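Local coordinates for A rubisco-like protein (Burkholderia fungorum, PDB 3NWR) that is of unproven function but probably acts as a lyase-type enzyme built on a rubisco-like TIM barrel, at residues I168-N171 and V172-A176; A206-A209 and E210-A214; S268-Q271 and S272-R275. One frame throughout, in Å; residues are numbered along the deposited sequence.

Interaction 1: residues I168-N171 and V172-A176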
loop_
_atom_site.group_PDB
_atom_site.type_symbol
_atom_site.label_atom_id
_atom_site.label_comp_id
_atom_site.label_asym_id
_atom_site.label_seq_id
_atom_site.Cartn_x
_atom_site.Cartn_y
_atom_site.Cartn_z
ATOM N N ILE A 168 18.416 4.961 -15.856
ATOM C CA ILE A 168 19.473 5.911 -15.542
ATOM C C ILE A 168 20.226 5.496 -14.273
ATOM O O ILE A 168 19.628 5.325 -13.211
ATOM C CB ILE A 168 18.878 7.329 -15.384
ATOM C CG1 ILE A 168 18.362 7.829 -16.736
ATOM C CG2 ILE A 168 19.925 8.294 -14.821
ATOM C CD1 ILE A 168 17.437 9.034 -16.635
ATOM N N LYS A 169 21.541 5.318 -14.410
ATOM C CA LYS A 169 22.430 4.944 -13.309
ATOM C C LYS A 169 23.563 5.961 -13.228
ATOM O O LYS A 169 24.049 6.420 -14.263
ATOM C CB LYS A 169 23.046 3.568 -13.580
ATOM C CG LYS A 169 22.065 2.409 -13.585
ATOM C CD LYS A 169 21.699 2.012 -12.168
ATOM C CE LYS A 169 20.739 0.842 -12.147
ATOM N NZ LYS A 169 20.424 0.445 -10.748
ATOM N N PRO A 170 23.999 6.322 -12.009
ATOM C CA PRO A 170 23.503 5.879 -10.698
ATOM C C PRO A 170 22.040 6.244 -10.483
ATOM O O PRO A 170 21.542 7.188 -11.106
ATOM C CB PRO A 170 24.379 6.657 -9.712
ATOM C CG PRO A 170 24.819 7.855 -10.474
ATOM C CD PRO A 170 25.042 7.352 -11.872
ATOM N N ASN A 171 21.373 5.503 -9.600
ATOM C CA ASN A 171 19.930 5.651 -9.389
ATOM C C ASN A 171 19.547 7.075 -9.051
ATOM O O ASN A 171 18.516 7.580 -9.489
ATOM C CB ASN A 171 19.455 4.746 -8.249
ATOM C CG ASN A 171 19.643 3.271 -8.544
ATOM O OD1 ASN A 171 19.701 2.855 -9.699
ATOM N ND2 ASN A 171 19.724 2.467 -7.485
ATOM N N VAL A 172 20.376 7.705 -8.228
ATOM C CA VAL A 172 20.139 9.070 -7.791
ATOM C C VAL A 172 21.500 9.674 -7.456
ATOM O O VAL A 172 22.416 8.955 -7.060
ATOM C CB VAL A 172 19.166 9.112 -6.571
ATOM C CG1 VAL A 172 19.779 8.432 -5.322
ATOM C CG2 VAL A 172 18.738 10.539 -6.276
ATOM N N GLY A 173 21.652 10.979 -7.646
ATOM C CA GLY A 173 22.904 11.632 -7.294
ATOM C C GLY A 173 23.533 12.450 -8.405
ATOM O O GLY A 173 24.301 13.376 -8.135
ATOM N N LEU A 174 23.243 12.101 -9.656
ATOM C CA LEU A 174 23.675 12.929 -10.778
ATOM C C LEU A 174 22.988 14.281 -10.752
ATOM O O LEU A 174 21.847 14.412 -10.307
ATOM C CB LEU A 174 23.369 12.256 -12.116
ATOM C CG LEU A 174 24.041 10.922 -12.444
ATOM C CD1 LEU A 174 23.565 10.432 -13.801
ATOM C CD2 LEU A 174 25.561 11.045 -12.421
ATOM N N SER A 175 23.680 15.299 -11.249
ATOM C CA SER A 175 23.047 16.597 -11.444
ATOM C C SER A 175 22.114 16.535 -12.652
ATOM O O SER A 175 22.128 15.560 -13.411
ATOM C CB SER A 175 24.114 17.661 -11.691
ATOM O OG SER A 175 24.712 17.463 -12.958
ATOM N N ALA A 176 21.322 17.584 -12.852
ATOM C CA ALA A 176 20.451 17.634 -14.017
ATOM C C ALA A 176 21.275 17.573 -15.297
ATOM O O ALA A 176 20.936 16.846 -16.222
ATOM C CB ALA A 176 19.569 18.881 -13.996
HETATM O O HOH W 1 21.334 10.021 -10.647
#
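P170 and L174 pack together in the loop that joins strand 163-165 of the TIM barrel to helix 176-189, one of the beta-alpha loops that surround the active site in the rubisco family. The apolar part is small but definite. The two side chains cross at about a right angle, with CG of L174 3.7 Å from CG of P170, and both leucine methyls also reach CD of the ring. L174 manages this because its CG lies beside the backbone N, anti to the carbonyl carbon (chi1 -63°). I168 adds a looser touch, its CG2 standing 4.3 Å from L174 CD1, and both residues lean on T179, which carries the packing into helix 176-189.

Backbone shape makes the turn possible. The peptide bond before P170 is cis, and G173 has a positive phi of 127°, where any side chain would press on the carbonyl O of V172. That same V172 O is buried without a polar partner. Further along, S175 stands at the N-cap and forms a capping box, its OG bonded to a backbone N of the helix while E178 OE1 accepts the N-H of S175.

Water and hydrogen bonds supply the polar part. Water 1 bridges the two sides of the turn, donating to P170 O at 2.9 Å and accepting from L174 N at 3.0 Å, so the backbone is closed through solvent. At the second subunit, E37 packs on N171, whose ND2 makes a weak bond to S39 O of that neighbouring chain. The other end of this amide is held within the loop: K169 NZ donates to N171 OD1 at 2.7 Å, in the carbonyl plane and on a lone pair, with a C=O...N angle of 132°.

Interaction 2: residues A206-A209 and E210-A214; sequences APLA and ERVRA
P207 and R211 are joined by the first turn of helix 208-226, where P207 is the N-cap residue. Its carbonyl O receives the N-H of R211 at 2.8 Å, and the i to i+4 pattern continues with V212 N to L208 O, also 2.8 Å, and a slightly longer R213 N to A209 O, 3.1 Å. The N-H of L208 is met from outside by N202 OD1, so a side chain from the preceding loop serves the helix start that the proline ring itself cannot serve.

R211 then turns back past this start. Its chain runs out from CB and bends at chi3 (81°), which brings the guanidinium alongside the residues just before the helix. NH1 donates to A206 O at 2.9 Å; the oxygen lies at the guanidinium edge, only 1° out of its plane, although the bond is bent at the hydrogen (136°). A201 O is a second acceptor for NH1, and NH2 forms a salt bridge with D196, so several partners fix the rotation of the group. L208 CD2 approaches NH2 obliquely, at 3.5 Å.

Apolar contact runs along the helix from L208 to V212. The two lie side by side, pointing the same way, with CD1 3.7 Å from CG2, and both pack on helix 240-252 through H246 and V250.

At the outer surface the E210 side chain passes P207 at a slant, its OE2 being 3.8 Å from CG of the ring. R213 NH1 comes to 3.4 Å of A209 CB.

With helices 176-189 and 240-252 on its flanks, this is the N-terminal start of an outer helix of the TIM barrel, tied by R211 to D196, the residue that directly follows carboxylated K195.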
loop_
_atom_site.group_PDB
_atom_site.type_symbol
_atom_site.label_atom_id
_atom_site.label_comp_id
_atom_site.label_asym_id
_atom_site.label_seq_id
_atom_site.Cartn_x
_atom_site.Cartn_y
_atom_site.Cartn_z
ATOM N N ALA A 206 19.112 16.913 -8.479
ATOM C CA ALA A 206 18.593 17.113 -9.822
ATOM C C ALA A 206 17.084 17.239 -9.732
ATOM O O ALA A 206 16.357 16.310 -10.080
ATOM C CB ALA A 206 18.980 15.947 -10.725
ATOM N N PRO A 207 16.604 18.394 -9.253
ATOM C CA PRO A 207 15.170 18.597 -9.057
ATOM C C PRO A 207 14.407 18.306 -10.336
ATOM O O PRO A 207 14.893 18.551 -11.441
ATOM C CB PRO A 207 15.070 20.082 -8.691
ATOM C CG PRO A 207 16.400 20.391 -8.080
ATOM C CD PRO A 207 17.387 19.584 -8.874
ATOM N N LEU A 208 13.208 17.777 -10.160
ATOM C CA LEU A 208 12.369 17.352 -11.262
ATOM C C LEU A 208 12.327 18.387 -12.379
ATOM O O LEU A 208 12.556 18.059 -13.548
ATOM C CB LEU A 208 10.971 17.055 -10.734
ATOM C CG LEU A 208 9.936 16.389 -11.638
ATOM C CD1 LEU A 208 9.369 17.380 -12.647
ATOM C CD2 LEU A 208 10.521 15.159 -12.311
ATOM N N ALA A 209 12.053 19.641 -12.029
ATOM C CA ALA A 209 11.920 20.685 -13.036
ATOM C C ALA A 209 13.182 20.826 -13.893
ATOM O O ALA A 209 13.110 20.766 -15.123
ATOM C CB ALA A 209 11.550 22.010 -12.393
ATOM N N GLU A 210 14.334 20.987 -13.245
ATOM C CA GLU A 210 15.601 21.115 -13.963
ATOM C C GLU A 210 15.925 19.860 -14.765
ATOM O O GLU A 210 16.410 19.941 -15.888
ATOM C CB GLU A 210 16.754 21.370 -12.993
ATOM C CG GLU A 210 16.642 22.634 -12.169
ATOM C CD GLU A 210 17.805 22.776 -11.203
ATOM O OE1 GLU A 210 18.906 22.265 -11.514
ATOM O OE2 GLU A 210 17.619 23.395 -10.134
ATOM N N ARG A 211 15.669 18.699 -14.173
ATOM C CA ARG A 211 15.995 17.444 -14.827
ATOM C C ARG A 211 15.167 17.247 -16.097
ATOM O O ARG A 211 15.703 16.856 -17.134
ATOM C CB ARG A 211 15.802 16.274 -13.855
ATOM C CG ARG A 211 16.382 14.959 -14.349
ATOM C CD ARG A 211 16.380 13.892 -13.265
ATOM N NE ARG A 211 15.080 13.244 -13.098
ATOM C CZ ARG A 211 14.238 13.483 -12.096
ATOM N NH1 ARG A 211 14.528 14.395 -11.170
ATOM N NH2 ARG A 211 13.086 12.822 -12.032
ATOM N N VAL A 212 13.867 17.522 -16.019
ATOM C CA VAL A 212 13.000 17.373 -17.185
ATOM C C VAL A 212 13.438 18.304 -18.309
ATOM O O VAL A 212 13.553 17.883 -19.457
ATOM C CB VAL A 212 11.515 17.629 -16.846
ATOM C CG1 VAL A 212 10.678 17.700 -18.119
ATOM C CG2 VAL A 212 10.982 16.534 -15.917
ATOM N N ARG A 213 13.676 19.570 -17.973
ATOM C CA ARG A 213 14.114 20.529 -18.985
ATOM C C ARG A 213 15.441 20.139 -19.647
ATOM O O ARG A 213 15.560 20.168 -20.876
ATOM C CB ARG A 213 14.193 21.938 -18.393
ATOM C CG ARG A 213 12.864 22.490 -17.931
ATOM C CD ARG A 213 13.039 23.910 -17.412
ATOM N NE ARG A 213 11.756 24.581 -17.246
ATOM C CZ ARG A 213 11.138 24.727 -16.080
ATOM N NH1 ARG A 213 11.694 24.257 -14.977
ATOM N NH2 ARG A 213 9.970 25.351 -16.016
ATOM N N ALA A 214 16.435 19.760 -18.849
ATOM C CA ALA A 214 17.741 19.409 -19.409
ATOM C C ALA A 214 17.674 18.139 -20.240
ATOM O O ALA A 214 18.195 18.080 -21.350
ATOM C CB ALA A 214 18.781 19.261 -18.314
#

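Interaction 3: residues S268-Q271 and S272-R275; sequences SAIQ and SLRR
Q271 and R275 sit one turn apart on helix 267-276, and their polar ends are joined through water. Q271 is extended, with CG anti to the backbone N (chi1 -177°), whereas R275 bends at chi3 and brings its head back along the helix. Water 2 accepts from both Q271 NE2, at 2.8 Å, and R275 NH1, at 3.1 Å. The amide and guanidinium planes are 67° apart, so the groups do not stack; instead NH1 comes within 3.8 Å of Q271 CG, and S272 CA lies over one guanidinium face, displaced toward its rim.

The backbone bonds vary in strength along the turn. Those from L273 N to A269 O, 2.9 Å, and from R274 N to I270 O, 2.8 Å, are good, while the flanking pairs are weak, S272 N to S268 O at 3.5 Å and R275 N to Q271 O at 3.3 Å.

Apolar contact between the segments is slight. I270 CD1 and L273 CD2 are 4.4 Å apart; I270 packs on L281 of strand 280-284, and L273 on A247 of helix 240-252.

Charge and hydroxyl groups look outside the segments. R275 bridges to D239 and D241 of the second subunit, the two carboxylates pairing with its NH1 and NH2 and fixing the orientation of the head. S272 OG joins the same cluster through D239 OD1 and the N-H of D241 there. R274, bent at both chi2 and chi3, leads away from the turn to a salt bridge with D314 and to the carbonyls of L279, T277 and G312.

The arrangement is that of an outer TIM-barrel helix used on two faces, one packed on the barrel strand that follows it and the other set into the dimer interface.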
loop_
_atom_site.group_PDB
_atom_site.type_symbol
_atom_site.label_atom_id
_atom_site.label_comp_id
_atom_site.label_asym_id
_atom_site.label_seq_id
_atom_site.Cartn_x
_atom_site.Cartn_y
_atom_site.Cartn_z
ATOM N N SER A 268 -6.213 6.583 -5.191
ATOM C CA SER A 268 -6.905 7.874 -5.229
ATOM C C SER A 268 -6.135 8.907 -6.039
ATOM O O SER A 268 -6.716 9.653 -6.842
ATOM C CB SER A 268 -7.114 8.399 -3.801
ATOM O OG SER A 268 -7.944 7.515 -3.080
ATOM N N ALA A 269 -4.828 8.968 -5.821
ATOM C CA ALA A 269 -3.988 9.921 -6.539
ATOM C C ALA A 269 -3.831 9.539 -8.002
ATOM O O ALA A 269 -3.927 10.392 -8.894
ATOM C CB ALA A 269 -2.613 10.036 -5.885
ATOM N N ILE A 270 -3.568 8.262 -8.262
ATOM C CA ILE A 270 -3.293 7.865 -9.637
ATOM C C ILE A 270 -4.515 8.000 -10.541
ATOM O O ILE A 270 -4.389 8.446 -11.688
ATOM C CB ILE A 270 -2.674 6.457 -9.717
ATOM C CG1 ILE A 270 -1.327 6.415 -8.978
ATOM C CG2 ILE A 270 -2.529 6.020 -11.177
ATOM C CD1 ILE A 270 -0.264 7.393 -9.481
ATOM N N GLN A 271 -5.694 7.642 -10.041
ATOM C CA GLN A 271 -6.895 7.786 -10.860
ATOM C C GLN A 271 -7.116 9.257 -11.214
ATOM O O GLN A 271 -7.457 9.586 -12.355
ATOM C CB GLN A 271 -8.127 7.172 -10.186
ATOM C CG GLN A 271 -9.351 7.260 -11.081
ATOM C CD GLN A 271 -10.566 6.537 -10.549
ATOM O OE1 GLN A 271 -10.538 5.927 -9.476
ATOM N NE2 GLN A 271 -11.650 6.597 -11.309
ATOM N N SER A 272 -6.887 10.150 -10.253
ATOM C CA SER A 272 -7.046 11.574 -10.526
ATOM C C SER A 272 -5.997 12.071 -11.527
ATOM O O SER A 272 -6.323 12.810 -12.452
ATOM C CB SER A 272 -6.996 12.386 -9.232
ATOM O OG SER A 272 -8.187 12.182 -8.488
ATOM N N LEU A 273 -4.748 11.647 -11.353
ATOM C CA LEU A 273 -3.676 12.033 -12.265
ATOM C C LEU A 273 -3.996 11.558 -13.672
ATOM O O LEU A 273 -3.769 12.273 -14.642
ATOM C CB LEU A 273 -2.348 11.433 -11.815
ATOM C CG LEU A 273 -1.158 11.608 -12.760
ATOM C CD1 LEU A 273 -0.806 13.098 -12.912
ATOM C CD2 LEU A 273 0.022 10.819 -12.223
ATOM N N ARG A 274 -4.516 10.339 -13.779
ATOM C CA ARG A 274 -4.855 9.755 -15.078
ATOM C C ARG A 274 -5.811 10.635 -15.864
ATOM O O ARG A 274 -5.699 10.736 -17.096
ATOM C CB ARG A 274 -5.488 8.377 -14.884
ATOM C CG ARG A 274 -6.223 7.822 -16.112
ATOM C CD ARG A 274 -5.258 7.185 -17.131
ATOM N NE ARG A 274 -4.430 8.174 -17.818
ATOM C CZ ARG A 274 -3.436 7.893 -18.662
ATOM N NH1 ARG A 274 -3.096 6.628 -18.961
ATOM N NH2 ARG A 274 -2.788 8.904 -19.221
ATOM N N ARG A 275 -6.759 11.256 -15.169
ATOM C CA ARG A 275 -7.760 12.070 -15.847
ATOM C C ARG A 275 -7.206 13.384 -16.388
ATOM O O ARG A 275 -7.778 13.966 -17.307
ATOM C CB ARG A 275 -8.946 12.350 -14.926
ATOM C CG ARG A 275 -9.871 11.168 -14.720
ATOM C CD ARG A 275 -11.220 11.647 -14.185
ATOM N NE ARG A 275 -11.029 12.463 -12.994
ATOM C CZ ARG A 275 -10.879 11.961 -11.775
ATOM N NH1 ARG A 275 -10.915 10.645 -11.591
ATOM N NH2 ARG A 275 -10.693 12.773 -10.745
HETATM O O HOH W 2 -12.309 8.485 -13.251
#

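How the interactions relate
All three contacts belong to the loops and outer helices of one catalytic TIM barrel. Interactions 1 and 2 are neighbours, each only partly buried: A206 CB packs against the backbone from L174 to A176, and A176 CB against E210 O, so the first loop and the second helix start share a boundary. Interaction 3 lies apart, its centre 27 Å from that of interaction 1, and is buried. Chemistry follows place. The irregular loop relies on a cis-proline, a glycine and water; the helix start ties its arginine to the loop within its own chain; the interface helix sends its arginine to aspartates of the second subunit, which interaction 1 also touches.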